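PDB 3LM3: uncharacterized protein from Parabacteroides distasonis, which is of unknown function but is probably a carbohydrate-active enzyme, a glycoside hydrolase or deacetylase. Local coordinates for residues Asp221-Arg226 and Asn355-Lys360; Thr231-Asp236 and Thr249-Gly254; His259-His264 and Arg346-Gly351; His269-Leu274 and Glu312-Thr317. All blocks are in the same frame, centred on the assembly; numbering follows the deposited sequence. Where two conformers were deposited one is given.

Interaction 1: Asp221-Arg226 and Asn355-Lys360; sequences DFICAR and NNLEIK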
loop_
_atom_site.group_PDB
_atom_site.type_symbol
_atom_site.label_atom_id
_atom_site.label_comp_id
_atom_site.label_asym_id
_atom_site.label_seq_id
_atom_site.Cartn_x
_atom_site.Cartn_y
_atom_site.Cartn_z
ATOM N N ASP A 221 7.979 -5.382 5.172
ATOM C CA ASP A 221 8.552 -6.187 6.248
ATOM C C ASP A 221 8.459 -5.291 7.472
ATOM O O ASP A 221 9.108 -4.251 7.543
ATOM C CB ASP A 221 9.984 -6.545 5.898
ATOM C CG ASP A 221 10.647 -7.425 6.967
ATOM O OD1 ASP A 221 10.335 -7.222 8.165
ATOM O OD2 ASP A 221 11.461 -8.334 6.608
ATOM N N PHE A 222 7.645 -5.701 8.444
ATOM C CA PHE A 222 7.375 -4.846 9.599
ATOM C C PHE A 222 8.635 -4.471 10.372
ATOM O O PHE A 222 8.741 -3.365 10.913
ATOM C CB PHE A 222 6.387 -5.513 10.561
ATOM C CG PHE A 222 4.975 -5.605 10.053
ATOM C CD1 PHE A 222 4.269 -4.464 9.732
ATOM C CD2 PHE A 222 4.294 -6.812 10.061
ATOM C CE1 PHE A 222 2.955 -4.537 9.337
ATOM C CE2 PHE A 222 2.963 -6.888 9.662
ATOM C CZ PHE A 222 2.292 -5.748 9.341
ATOM N N ILE A 223 9.607 -5.369 10.436
ATOM C CA ILE A 223 10.859 -5.057 11.135
ATOM C C ILE A 223 11.616 -3.941 10.408
ATOM O O ILE A 223 12.105 -2.994 11.041
ATOM C CB ILE A 223 11.706 -6.330 11.326
ATOM C CG1 ILE A 223 10.996 -7.220 12.384
ATOM C CG2 ILE A 223 13.116 -5.982 11.792
ATOM C CD1 ILE A 223 11.517 -8.628 12.488
ATOM N N CYS A 224 11.699 -4.005 9.087
ATOM C CA CYS A 224 12.376 -2.967 8.327
ATOM C C CYS A 224 11.664 -1.623 8.440
ATOM O O CYS A 224 12.297 -0.561 8.498
ATOM C CB CYS A 224 12.471 -3.351 6.859
ATOM S SG CYS A 224 13.268 -4.959 6.539
ATOM N N ALA A 225 10.332 -1.675 8.461
ATOM C CA ALA A 225 9.497 -0.476 8.370
ATOM C C ALA A 225 9.431 0.324 9.644
ATOM O O ALA A 225 8.861 1.411 9.642
ATOM C CB ALA A 225 8.085 -0.876 7.897
ATOM N N ARG A 226 9.996 -0.162 10.753
ATOM C CA ARG A 226 10.080 0.616 11.985
ATOM C C ARG A 226 10.867 1.894 11.786
ATOM O O ARG A 226 10.589 2.890 12.439
ATOM C CB ARG A 226 10.799 -0.164 13.103
ATOM C CG ARG A 226 10.128 -1.419 13.559
ATOM C CD ARG A 226 11.071 -2.189 14.494
ATOM N NE ARG A 226 12.319 -2.521 13.810
ATOM C CZ ARG A 226 13.551 -2.448 14.306
ATOM N NH1 ARG A 226 13.775 -2.106 15.580
ATOM N NH2 ARG A 226 14.580 -2.752 13.547
ATOM N N ASN A 355 17.375 -10.865 12.647
ATOM C CA ASN A 355 16.868 -12.151 13.094
ATOM C C ASN A 355 16.504 -12.225 14.569
ATOM O O ASN A 355 15.685 -13.045 14.926
ATOM C CB ASN A 355 17.829 -13.304 12.713
ATOM C CG ASN A 355 19.227 -13.194 13.303
ATOM O OD1 ASN A 355 19.538 -12.313 14.120
ATOM N ND2 ASN A 355 20.087 -14.161 12.924
ATOM N N ASN A 356 17.109 -11.372 15.385
ATOM C CA ASN A 356 16.925 -11.418 16.810
ATOM C C ASN A 356 15.644 -10.734 17.260
ATOM O O ASN A 356 15.317 -10.798 18.445
ATOM C CB ASN A 356 18.099 -10.745 17.519
ATOM C CG ASN A 356 18.138 -9.252 17.285
ATOM O OD1 ASN A 356 18.319 -8.805 16.162
ATOM N ND2 ASN A 356 17.997 -8.470 18.369
ATOM N N LEU A 357 14.932 -10.110 16.319
ATOM C CA LEU A 357 13.727 -9.352 16.659
ATOM C C LEU A 357 12.446 -10.106 16.361
ATOM O O LEU A 357 12.312 -10.752 15.312
ATOM C CB LEU A 357 13.745 -8.010 15.915
ATOM C CG LEU A 357 14.887 -7.055 16.254
ATOM C CD1 LEU A 357 14.839 -5.819 15.350
ATOM C CD2 LEU A 357 14.872 -6.642 17.741
ATOM N N GLU A 358 11.486 -10.012 17.289
ATOM C CA GLU A 358 10.137 -10.487 17.101
ATOM C C GLU A 358 9.219 -9.293 17.279
ATOM O O GLU A 358 9.255 -8.603 18.340
ATOM C CB GLU A 358 9.764 -11.563 18.106
ATOM C CG GLU A 358 8.352 -12.065 17.918
ATOM C CD GLU A 358 8.066 -13.254 18.808
ATOM O OE1 GLU A 358 8.438 -14.387 18.444
ATOM O OE2 GLU A 358 7.504 -13.043 19.891
ATOM N N ILE A 359 8.413 -9.002 16.250
ATOM C CA ILE A 359 7.459 -7.895 16.308
ATOM C C ILE A 359 6.048 -8.438 16.291
ATOM O O ILE A 359 5.761 -9.397 15.562
ATOM C CB ILE A 359 7.689 -6.847 15.179
ATOM C CG1 ILE A 359 6.840 -5.592 15.424
ATOM C CG2 ILE A 359 7.402 -7.424 13.760
ATOM C CD1 ILE A 359 7.325 -4.418 14.577
ATOM N N LYS A 360 5.171 -7.846 17.098
ATOM C CA LYS A 360 3.770 -8.161 17.084
ATOM C C LYS A 360 3.006 -6.865 16.848
ATOM O O LYS A 360 3.182 -5.889 17.588
ATOM C CB LYS A 360 3.322 -8.777 18.403
ATOM C CG LYS A 360 3.935 -10.132 18.668
ATOM C CD LYS A 360 3.413 -10.779 19.934
ATOM C CE LYS A 360 3.971 -12.187 20.040
ATOM N NZ LYS A 360 3.579 -12.904 21.312
#
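Ile223 on the short helix 222-225, and Arg226 just past its end, meet Leu357 and Ile359 on strand 357-363, and the contact is almost wholly apolar. Ile223 can be followed outward. From its CB, the CG2 branch lies 4.0 Å from Leu357 CD1. The CG1 branch, anti to the carbonyl carbon (chi1 -71°), runs past Ile359 in the opposite sense and meets Ile359 CG2 at 3.9 Å. Its tip, CD1, ends 3.6 Å from the backbone O of Leu357. Ile359 CG2 also touches Phe222 CB at 3.9 Å, so one methyl sits against two helix residues. Arg226 bends at chi3 (-59°), and its NE donates to Ile223 O at 2.8 Å, nearly straight (166°) and on a carbonyl lone pair. This bond sets the guanidinium with one face toward Leu357 CD1, which lies 3.6 Å from Arg226 NH2. With an alanine here, Leu357 CD1 would probably lose its flat cover and Ile223 O its side-chain donor. Asp221 caps the helix through a weak bond from Ile223 N to its OD1. The arrangement is a short capped helix packed by its apolar side on the face of a four-stranded antiparallel sheet.

Interaction 2: Thr231-Asp236 and Thr249-Gly254; sequences TGHGID and TYKGWG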
loop_
_atom_site.group_PDB
_atom_site.type_symbol
_atom_site.label_atom_id
_atom_site.label_comp_id
_atom_site.label_asym_id
_atom_site.label_seq_id
_atom_site.Cartn_x
_atom_site.Cartn_y
_atom_site.Cartn_z
ATOM N N THR A 231 19.615 3.964 4.211
ATOM C CA THR A 231 21.011 4.221 3.829
ATOM C C THR A 231 21.228 3.942 2.337
ATOM O O THR A 231 22.222 4.391 1.747
ATOM C CB THR A 231 21.984 3.369 4.598
ATOM O OG1 THR A 231 21.667 1.988 4.356
ATOM C CG2 THR A 231 21.971 3.685 6.098
ATOM N N GLY A 232 20.313 3.206 1.721
ATOM C CA GLY A 232 20.481 2.740 0.362
ATOM C C GLY A 232 19.615 1.514 0.107
ATOM O O GLY A 232 18.756 1.180 0.926
ATOM N N HIS A 233 19.855 0.865 -1.022
ATOM C CA HIS A 233 19.033 -0.276 -1.463
ATOM C C HIS A 233 19.707 -1.635 -1.204
ATOM O O HIS A 233 19.073 -2.661 -1.416
ATOM C CB HIS A 233 18.702 -0.179 -2.959
ATOM C CG HIS A 233 17.806 0.961 -3.326
ATOM N ND1 HIS A 233 17.737 1.435 -4.623
ATOM C CD2 HIS A 233 16.950 1.707 -2.600
ATOM C CE1 HIS A 233 16.891 2.450 -4.664
ATOM N NE2 HIS A 233 16.400 2.640 -3.454
ATOM N N GLY A 234 20.965 -1.643 -0.789
ATOM C CA GLY A 234 21.719 -2.889 -0.726
ATOM C C GLY A 234 21.551 -3.673 0.556
ATOM O O GLY A 234 21.031 -3.175 1.544
ATOM N N ILE A 235 22.049 -4.912 0.543
ATOM C CA ILE A 235 21.934 -5.778 1.697
ATOM C C ILE A 235 22.806 -5.304 2.855
ATOM O O ILE A 235 22.577 -5.691 3.986
ATOM C CB ILE A 235 22.212 -7.247 1.336
ATOM C CG1 ILE A 235 21.588 -8.174 2.410
ATOM C CG2 ILE A 235 23.694 -7.499 1.122
ATOM C CD1 ILE A 235 21.408 -9.634 1.970
ATOM N N ASP A 236 23.754 -4.423 2.582
ATOM C CA ASP A 236 24.555 -3.822 3.640
ATOM C C ASP A 236 23.843 -2.742 4.436
ATOM O O ASP A 236 24.310 -2.370 5.505
ATOM C CB ASP A 236 25.865 -3.250 3.065
ATOM C CG ASP A 236 25.651 -2.183 2.014
ATOM O OD1 ASP A 236 24.704 -2.260 1.184
ATOM O OD2 ASP A 236 26.491 -1.262 1.994
ATOM N N THR A 249 14.599 -5.055 -2.996
ATOM C CA THR A 249 14.789 -6.499 -2.885
ATOM C C THR A 249 15.413 -7.056 -4.165
ATOM O O THR A 249 16.633 -7.106 -4.288
ATOM C CB THR A 249 13.467 -7.225 -2.506
ATOM O OG1 THR A 249 12.450 -6.969 -3.500
ATOM C CG2 THR A 249 12.993 -6.772 -1.131
ATOM N N TYR A 250 14.598 -7.453 -5.141
ATOM C CA TYR A 250 15.121 -7.974 -6.393
ATOM C C TYR A 250 16.225 -7.101 -7.019
ATOM O O TYR A 250 17.275 -7.620 -7.427
ATOM C CB TYR A 250 13.990 -8.156 -7.415
ATOM C CG TYR A 250 13.036 -9.260 -7.036
ATOM C CD1 TYR A 250 13.419 -10.587 -7.107
ATOM C CD2 TYR A 250 11.734 -8.985 -6.636
ATOM C CE1 TYR A 250 12.548 -11.595 -6.732
ATOM C CE2 TYR A 250 10.843 -10.022 -6.264
ATOM C CZ TYR A 250 11.249 -11.308 -6.319
ATOM O OH TYR A 250 10.365 -12.282 -5.907
ATOM N N LYS A 251 16.003 -5.795 -7.082
ATOM C CA LYS A 251 16.980 -4.872 -7.678
ATOM C C LYS A 251 18.128 -4.623 -6.695
ATOM O O LYS A 251 19.268 -4.918 -7.000
ATOM C CB LYS A 251 16.284 -3.597 -8.116
ATOM C CG LYS A 251 17.091 -2.689 -9.031
ATOM C CD LYS A 251 18.121 -1.866 -8.318
ATOM C CE LYS A 251 17.585 -0.804 -7.375
ATOM N NZ LYS A 251 18.717 0.114 -6.920
ATOM N N GLY A 252 17.823 -4.114 -5.503
ATOM C CA GLY A 252 18.885 -3.751 -4.562
ATOM C C GLY A 252 19.774 -4.873 -4.064
ATOM O O GLY A 252 20.986 -4.684 -3.832
ATOM N N TRP A 253 19.190 -6.063 -3.897
ATOM C CA TRP A 253 19.949 -7.193 -3.388
ATOM C C TRP A 253 20.346 -8.197 -4.471
ATOM O O TRP A 253 21.077 -9.131 -4.179
ATOM C CB TRP A 253 19.127 -7.921 -2.342
ATOM C CG TRP A 253 18.853 -7.181 -1.077
ATOM C CD1 TRP A 253 19.112 -5.862 -0.784
ATOM C CD2 TRP A 253 18.267 -7.737 0.100
ATOM N NE1 TRP A 253 18.766 -5.592 0.504
ATOM C CE2 TRP A 253 18.217 -6.722 1.062
ATOM C CE3 TRP A 253 17.803 -9.012 0.438
ATOM C CZ2 TRP A 253 17.723 -6.931 2.337
ATOM C CZ3 TRP A 253 17.315 -9.224 1.706
ATOM C CH2 TRP A 253 17.255 -8.196 2.636
ATOM N N GLY A 254 19.789 -8.074 -5.674
ATOM C CA GLY A 254 19.918 -9.128 -6.662
ATOM C C GLY A 254 18.778 -10.123 -6.545
ATOM O O GLY A 254 18.092 -10.214 -5.498
HETATM O O HOH W 1 23.021 -5.768 -2.104
#
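His233 and Lys251 make the polar link between the loop 231-236 and the helix 247-253. Lys251 NZ donates to His233 ND1 over 2.8 Å, arriving at the ring edge and only 12° out of the ring plane. The lysine gets there by folding back: its chain bends at both chi2 (-78°) and chi3 (-67°), which brings the ammonium group across to the imidazole. Since ND1 accepts here, any proton the ring carries is likely to be on NE2. A water adds a second polar tie, accepting from Ile235 N and donating to Gly252 O, with 2.9 Å to each.

Weaker C-H contacts come next. Gly252 CA approaches His233 O at 3.3 Å in a CA-H...O contact; a CB on Gly252 would collide with that oxygen, so the close backbone approach depends on glycine. The same carbonyl oxygen stands at the edge of the Trp253 ring, 3.3 Å from Trp253 CD1.

The apolar part is Ile235 laid over one face of Trp253. Ile235 CB is 3.9 Å from the centroid of the five-membered ring, almost on its normal, in a CH-pi contact. Its CG1 continues over the middle of the indole, 3.9 Å from Trp253 CE2, while CD1 carries on above the six-membered ring.

Beyond the contact, Trp253 also touches Glu261 and Leu350. This is surface packing in which the loop between helices 222-225 and 247-253 folds back on the second of them, with Trp253 offering the flat surface.

Interaction 3: His259-His264 and Arg346-Gly351; sequences HREVMH and RGSGLG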
loop_
_atom_site.group_PDB
_atom_site.type_symbol
_atom_site.label_atom_id
_atom_site.label_comp_id
_atom_site.label_asym_id
_atom_site.label_seq_id
_atom_site.Cartn_x
_atom_site.Cartn_y
_atom_site.Cartn_z
ATOM N N HIS A 259 14.624 -12.231 -3.678
ATOM C CA HIS A 259 13.488 -13.124 -3.695
ATOM C C HIS A 259 13.166 -13.680 -2.304
ATOM O O HIS A 259 12.013 -13.755 -1.915
ATOM C CB HIS A 259 13.752 -14.268 -4.656
ATOM C CG HIS A 259 12.605 -15.193 -4.811
ATOM N ND1 HIS A 259 11.401 -14.792 -5.353
ATOM C CD2 HIS A 259 12.461 -16.487 -4.446
ATOM C CE1 HIS A 259 10.570 -15.828 -5.336
ATOM N NE2 HIS A 259 11.189 -16.868 -4.802
ATOM N N ARG A 260 14.213 -14.048 -1.565
ATOM C CA ARG A 260 14.023 -14.618 -0.249
ATOM C C ARG A 260 13.335 -13.611 0.686
ATOM O O ARG A 260 12.473 -13.988 1.489
ATOM C CB ARG A 260 15.355 -15.061 0.355
ATOM C CG ARG A 260 15.900 -16.338 -0.248
ATOM C CD ARG A 260 17.232 -16.675 0.391
ATOM N NE ARG A 260 17.743 -18.002 0.031
ATOM C CZ ARG A 260 18.446 -18.288 -1.053
ATOM N NH1 ARG A 260 18.778 -17.346 -1.943
ATOM N NH2 ARG A 260 18.839 -19.550 -1.226
ATOM N N GLU A 261 13.701 -12.332 0.598
ATOM C CA GLU A 261 13.069 -11.316 1.447
ATOM C C GLU A 261 11.601 -11.094 1.048
ATOM O O GLU A 261 10.741 -10.921 1.901
ATOM C CB GLU A 261 13.869 -10.031 1.403
ATOM C CG GLU A 261 13.245 -8.863 2.138
ATOM C CD GLU A 261 12.979 -9.058 3.607
ATOM O OE1 GLU A 261 13.577 -9.949 4.251
ATOM O OE2 GLU A 261 12.159 -8.243 4.120
ATOM N N VAL A 262 11.320 -11.121 -0.257
ATOM C CA VAL A 262 9.931 -10.991 -0.739
ATOM C C VAL A 262 9.079 -12.167 -0.252
ATOM O O VAL A 262 7.975 -11.950 0.256
ATOM C CB VAL A 262 9.891 -10.859 -2.266
ATOM C CG1 VAL A 262 8.462 -10.809 -2.765
ATOM C CG2 VAL A 262 10.619 -9.570 -2.683
HETATM N N MSE A 263 9.607 -13.386 -0.344
HETATM C CA MSE A 263 8.866 -14.554 0.167
HETATM C C MSE A 263 8.636 -14.454 1.659
HETATM O O MSE A 263 7.536 -14.758 2.145
HETATM C CB MSE A 263 9.585 -15.858 -0.170
HETATM C CG MSE A 263 9.694 -16.136 -1.685
HETATM SE SE MSE A 263 8.018 -16.413 -2.632
HETATM C CE MSE A 263 7.806 -14.605 -3.324
ATOM N N HIS A 264 9.664 -14.042 2.408
ATOM C CA HIS A 264 9.546 -13.882 3.850
ATOM C C HIS A 264 8.432 -12.893 4.203
ATOM O O HIS A 264 7.613 -13.124 5.098
ATOM C CB HIS A 264 10.870 -13.378 4.430
ATOM C CG HIS A 264 10.778 -12.968 5.864
ATOM N ND1 HIS A 264 10.878 -13.878 6.889
ATOM C CD2 HIS A 264 10.555 -11.757 6.440
ATOM C CE1 HIS A 264 10.747 -13.242 8.040
ATOM N NE2 HIS A 264 10.521 -11.961 7.795
ATOM N N ARG A 346 9.180 -12.638 12.918
ATOM C CA ARG A 346 10.600 -12.587 13.267
ATOM C C ARG A 346 11.407 -12.205 12.043
ATOM O O ARG A 346 10.986 -12.423 10.902
ATOM C CB ARG A 346 11.105 -13.897 13.853
ATOM C CG ARG A 346 10.580 -14.153 15.215
ATOM C CD ARG A 346 11.050 -15.487 15.753
ATOM N NE ARG A 346 10.646 -15.620 17.143
ATOM C CZ ARG A 346 11.120 -16.548 17.977
ATOM N NH1 ARG A 346 11.999 -17.443 17.560
ATOM N NH2 ARG A 346 10.691 -16.564 19.232
ATOM N N GLY A 347 12.576 -11.604 12.240
ATOM C CA GLY A 347 13.364 -11.164 11.092
ATOM C C GLY A 347 13.756 -12.326 10.201
ATOM O O GLY A 347 13.954 -13.453 10.680
ATOM N N SER A 348 13.900 -12.061 8.908
ATOM C CA SER A 348 14.327 -13.086 7.970
ATOM C C SER A 348 15.761 -13.508 8.180
ATOM O O SER A 348 16.180 -14.567 7.719
ATOM C CB SER A 348 14.170 -12.614 6.535
ATOM O OG SER A 348 15.031 -11.526 6.238
ATOM N N GLY A 349 16.556 -12.659 8.821
ATOM C CA GLY A 349 17.983 -12.893 8.840
ATOM C C GLY A 349 18.740 -12.383 7.633
ATOM O O GLY A 349 19.942 -12.702 7.471
ATOM N N LEU A 350 18.070 -11.636 6.766
ATOM C CA LEU A 350 18.688 -11.012 5.625
ATOM C C LEU A 350 18.612 -9.498 5.763
ATOM O O LEU A 350 17.565 -8.947 6.080
ATOM C CB LEU A 350 17.967 -11.443 4.355
ATOM C CG LEU A 350 17.803 -12.955 4.144
ATOM C CD1 LEU A 350 16.845 -13.181 2.945
ATOM C CD2 LEU A 350 19.147 -13.603 3.924
ATOM N N GLY A 351 19.745 -8.838 5.511
ATOM C CA GLY A 351 19.781 -7.369 5.518
ATOM C C GLY A 351 19.313 -6.788 6.833
ATOM O O GLY A 351 19.752 -7.209 7.909
#
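The imidazole of His264 has Ser348 CB over the centre of one face, a CH-pi contact with CB 3.5 Å from the ring centroid and 12° off the normal. At its edge and in the ring plane lies Arg346 O, 3.0 Å from His264 CE1. The ring thus fits into a bend of the backbone where strand 341-346 gives way to a loop, and that bend includes an ST turn: Ser348 OG accepts from Leu350 N at 3.1 Å.

His264 reaches the loop because its CG stands anti to the backbone N (chi1 170°), which carries the ring out from helix 255-277. Its NE2 is hydrogen-bonded to Glu345, the residue just before the loop segment, so an acidic partner fixes the rotation of the ring while Ser348 covers it. A leucine in its place would probably leave Glu345 without this partner and replace the flat surface under Ser348 CB with a branched one that fits it poorly.

One turn back along the helix, Glu261 binds the same serine. Bent at chi2 (59°), it brings OE1 to within 2.9 Å of Ser348 OG, which donates nearly along the C-O axis. Ser348 OG is therefore donor to the helix carboxylate and acceptor for its own turn, so its hydroxyl links the two segments. Arg346 itself points elsewhere, forming a salt bridge with Glu358 and a cation-pi contact with Trp375.

At the other end of the loop segment the contact becomes apolar: Leu350 CD1 rests 3.5 Å from Arg260 CB and 4.0 Å from Glu261 N.

Interaction 4: His269-Leu274 and Glu312-Thr317; sequences HFDKGL and ERWPDT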
loop_
_atom_site.group_PDB
_atom_site.type_symbol
_atom_site.label_atom_id
_atom_site.label_comp_id
_atom_site.label_asym_id
_atom_site.label_seq_id
_atom_site.Cartn_x
_atom_site.Cartn_y
_atom_site.Cartn_z
ATOM N N HIS A 269 1.879 -12.746 5.946
ATOM C CA HIS A 269 0.470 -12.708 5.584
ATOM C C HIS A 269 -0.118 -14.053 5.229
ATOM O O HIS A 269 -1.258 -14.354 5.580
ATOM C CB HIS A 269 0.321 -11.722 4.428
ATOM C CG HIS A 269 0.739 -10.362 4.833
ATOM N ND1 HIS A 269 -0.118 -9.519 5.509
ATOM C CD2 HIS A 269 1.957 -9.781 4.876
ATOM C CE1 HIS A 269 0.544 -8.448 5.892
ATOM N NE2 HIS A 269 1.810 -8.580 5.521
ATOM N N PHE A 270 0.645 -14.842 4.495
ATOM C CA PHE A 270 0.114 -16.084 3.919
ATOM C C PHE A 270 0.329 -17.321 4.786
ATOM O O PHE A 270 -0.303 -18.345 4.534
ATOM C CB PHE A 270 0.712 -16.282 2.529
ATOM C CG PHE A 270 0.275 -15.260 1.484
ATOM C CD1 PHE A 270 -0.790 -14.391 1.697
ATOM C CD2 PHE A 270 0.901 -15.243 0.239
ATOM C CE1 PHE A 270 -1.193 -13.504 0.703
ATOM C CE2 PHE A 270 0.498 -14.346 -0.754
ATOM C CZ PHE A 270 -0.560 -13.490 -0.507
ATOM N N ASP A 271 1.170 -17.217 5.817
ATOM C CA ASP A 271 1.299 -18.274 6.828
ATOM C C ASP A 271 0.545 -17.826 8.088
ATOM O O ASP A 271 -0.686 -18.011 8.177
ATOM C CB ASP A 271 2.784 -18.586 7.060
ATOM C CG ASP A 271 3.414 -19.384 5.911
ATOM O OD1 ASP A 271 2.686 -20.039 5.127
ATOM O OD2 ASP A 271 4.684 -19.348 5.838
ATOM N N LYS A 272 1.210 -17.162 9.019
ATOM C CA LYS A 272 0.602 -16.792 10.301
ATOM C C LYS A 272 -0.548 -15.799 10.149
ATOM O O LYS A 272 -1.559 -15.913 10.810
ATOM C CB LYS A 272 1.672 -16.228 11.241
ATOM C CG LYS A 272 1.181 -15.758 12.606
ATOM C CD LYS A 272 0.710 -16.882 13.502
ATOM C CE LYS A 272 0.835 -16.462 14.969
ATOM N NZ LYS A 272 0.474 -17.552 15.905
ATOM N N GLY A 273 -0.394 -14.822 9.259
ATOM C CA GLY A 273 -1.440 -13.805 9.130
ATOM C C GLY A 273 -2.812 -14.383 8.829
ATOM O O GLY A 273 -3.835 -13.996 9.436
ATOM N N LEU A 274 -2.854 -15.303 7.874
ATOM C CA LEU A 274 -4.128 -15.903 7.496
ATOM C C LEU A 274 -4.755 -16.640 8.683
ATOM O O LEU A 274 -5.978 -16.620 8.873
ATOM C CB LEU A 274 -3.964 -16.810 6.278
ATOM C CG LEU A 274 -5.284 -17.457 5.851
ATOM C CD1 LEU A 274 -5.376 -17.547 4.351
ATOM C CD2 LEU A 274 -5.431 -18.830 6.504
ATOM N N GLU A 312 4.034 -21.347 -6.114
ATOM C CA GLU A 312 4.609 -22.621 -5.714
ATOM C C GLU A 312 4.334 -22.906 -4.242
ATOM O O GLU A 312 3.923 -24.019 -3.875
ATOM C CB GLU A 312 6.106 -22.635 -5.973
ATOM C CG GLU A 312 6.819 -23.903 -5.556
ATOM C CD GLU A 312 8.279 -23.859 -5.954
ATOM O OE1 GLU A 312 8.558 -23.973 -7.169
ATOM O OE2 GLU A 312 9.134 -23.679 -5.061
ATOM N N ARG A 313 4.513 -21.894 -3.397
ATOM C CA ARG A 313 4.388 -22.076 -1.959
ATOM C C ARG A 313 2.944 -22.008 -1.474
ATOM O O ARG A 313 2.576 -22.708 -0.533
ATOM C CB ARG A 313 5.269 -21.053 -1.264
ATOM C CG ARG A 313 5.300 -21.170 0.224
ATOM C CD ARG A 313 6.468 -20.406 0.779
ATOM N NE ARG A 313 6.423 -20.299 2.225
ATOM C CZ ARG A 313 7.277 -19.579 2.958
ATOM N NH1 ARG A 313 8.308 -18.961 2.380
ATOM N NH2 ARG A 313 7.099 -19.467 4.274
ATOM N N TRP A 314 2.146 -21.159 -2.120
ATOM C CA TRP A 314 0.754 -20.912 -1.763
ATOM C C TRP A 314 -0.094 -21.032 -3.033
ATOM O O TRP A 314 -0.456 -20.042 -3.660
ATOM C CB TRP A 314 0.600 -19.525 -1.113
ATOM C CG TRP A 314 1.403 -19.336 0.159
ATOM C CD1 TRP A 314 1.146 -19.859 1.406
ATOM C CD2 TRP A 314 2.600 -18.558 0.294
ATOM N NE1 TRP A 314 2.112 -19.453 2.299
ATOM C CE2 TRP A 314 3.006 -18.646 1.643
ATOM C CE3 TRP A 314 3.364 -17.771 -0.590
ATOM C CZ2 TRP A 314 4.143 -17.969 2.124
ATOM C CZ3 TRP A 314 4.488 -17.116 -0.111
ATOM C CH2 TRP A 314 4.857 -17.208 1.241
ATOM N N PRO A 315 -0.364 -22.272 -3.464
ATOM C CA PRO A 315 -0.920 -22.489 -4.802
ATOM C C PRO A 315 -2.299 -21.948 -5.059
ATOM O O PRO A 315 -2.634 -21.707 -6.226
ATOM C CB PRO A 315 -0.888 -24.015 -4.974
ATOM C CG PRO A 315 -0.429 -24.567 -3.731
ATOM C CD PRO A 315 0.107 -23.519 -2.842
ATOM N N ASP A 316 -3.075 -21.696 -4.003
ATOM C CA ASP A 316 -4.420 -21.168 -4.220
ATOM C C ASP A 316 -4.484 -19.638 -4.116
ATOM O O ASP A 316 -5.579 -19.075 -4.118
ATOM C CB ASP A 316 -5.434 -21.845 -3.289
ATOM C CG ASP A 316 -5.619 -23.350 -3.594
ATOM O OD1 ASP A 316 -5.484 -23.773 -4.774
ATOM O OD2 ASP A 316 -5.925 -24.114 -2.645
ATOM N N THR A 317 -3.334 -18.977 -4.027
ATOM C CA THR A 317 -3.313 -17.513 -4.003
ATOM C C THR A 317 -3.989 -16.941 -5.230
ATOM O O THR A 317 -3.737 -17.378 -6.352
ATOM C CB THR A 317 -1.877 -16.971 -3.959
ATOM O OG1 THR A 317 -1.199 -17.522 -2.817
ATOM C CG2 THR A 317 -1.812 -15.440 -3.892
HETATM O O HOH W 2 4.421 -21.726 3.717
#
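Phe270 and Trp314 are the backbone's nearest pair here, their CA atoms 7.5 Å apart, where a wide pi-type turn of helix 255-277 faces the end of helix 296-313 and the type I turn Trp314-Thr317. Phe270 addresses one face of the indole twice. Its CB sits 3.5 Å from the centroid of the five-membered ring in a CH-pi contact, and its ring edge is directed at the six-membered ring in a T-shaped pair, planes 75° apart. Arg313 CG covers the opposite indole face. Asp271 holds CG anti to its carbonyl carbon (chi1 -74°), which brings the carboxylate to the indole edge. There Trp314 NE1 donates to Asp271 OD1 over 2.9 Å, nearly straight (166°) and in the indole plane, but from above the carboxylate plane. The other oxygen, Asp271 OD2, forms a salt bridge with Arg313 NH2, also at 2.9 Å. A water donates to Asp271 OD1 and accepts from Arg313 NE, so two side chains and a water grip the carboxylate. Thr317 CG2 lies 4.0 Å from Phe270 CE2, while its OG1 and N both bind Trp314 O. Phe270 and Thr317 also touch Val23 on strand 21-29, and Phe270 O accepts from Arg21; the contact thus joins two helices beside the parallel sheet.

In the fold
From the N terminus, the chain first enters interaction 1 at helix 222-225, then runs through the loop and helix that interaction 2 closes locally. Helix 255-277 follows, opening interaction 3 at 259-264 and interaction 4 at 269-274. Interaction 4 closes first, at 312-317, then interaction 3 at 346-351, and interaction 1 last, at 355-360. Interaction 4 is thus enclosed by interaction 3, and interactions 2, 3 and 4 all by interaction 1; none cross. Interaction 3 touches each of the others. Interaction 4 joins helix 255-277 to the end of helix 296-313 beside strand 21-29 of the parallel sheet; interaction 3 joins it to the loop between antiparallel strands 341-346 and 357-363.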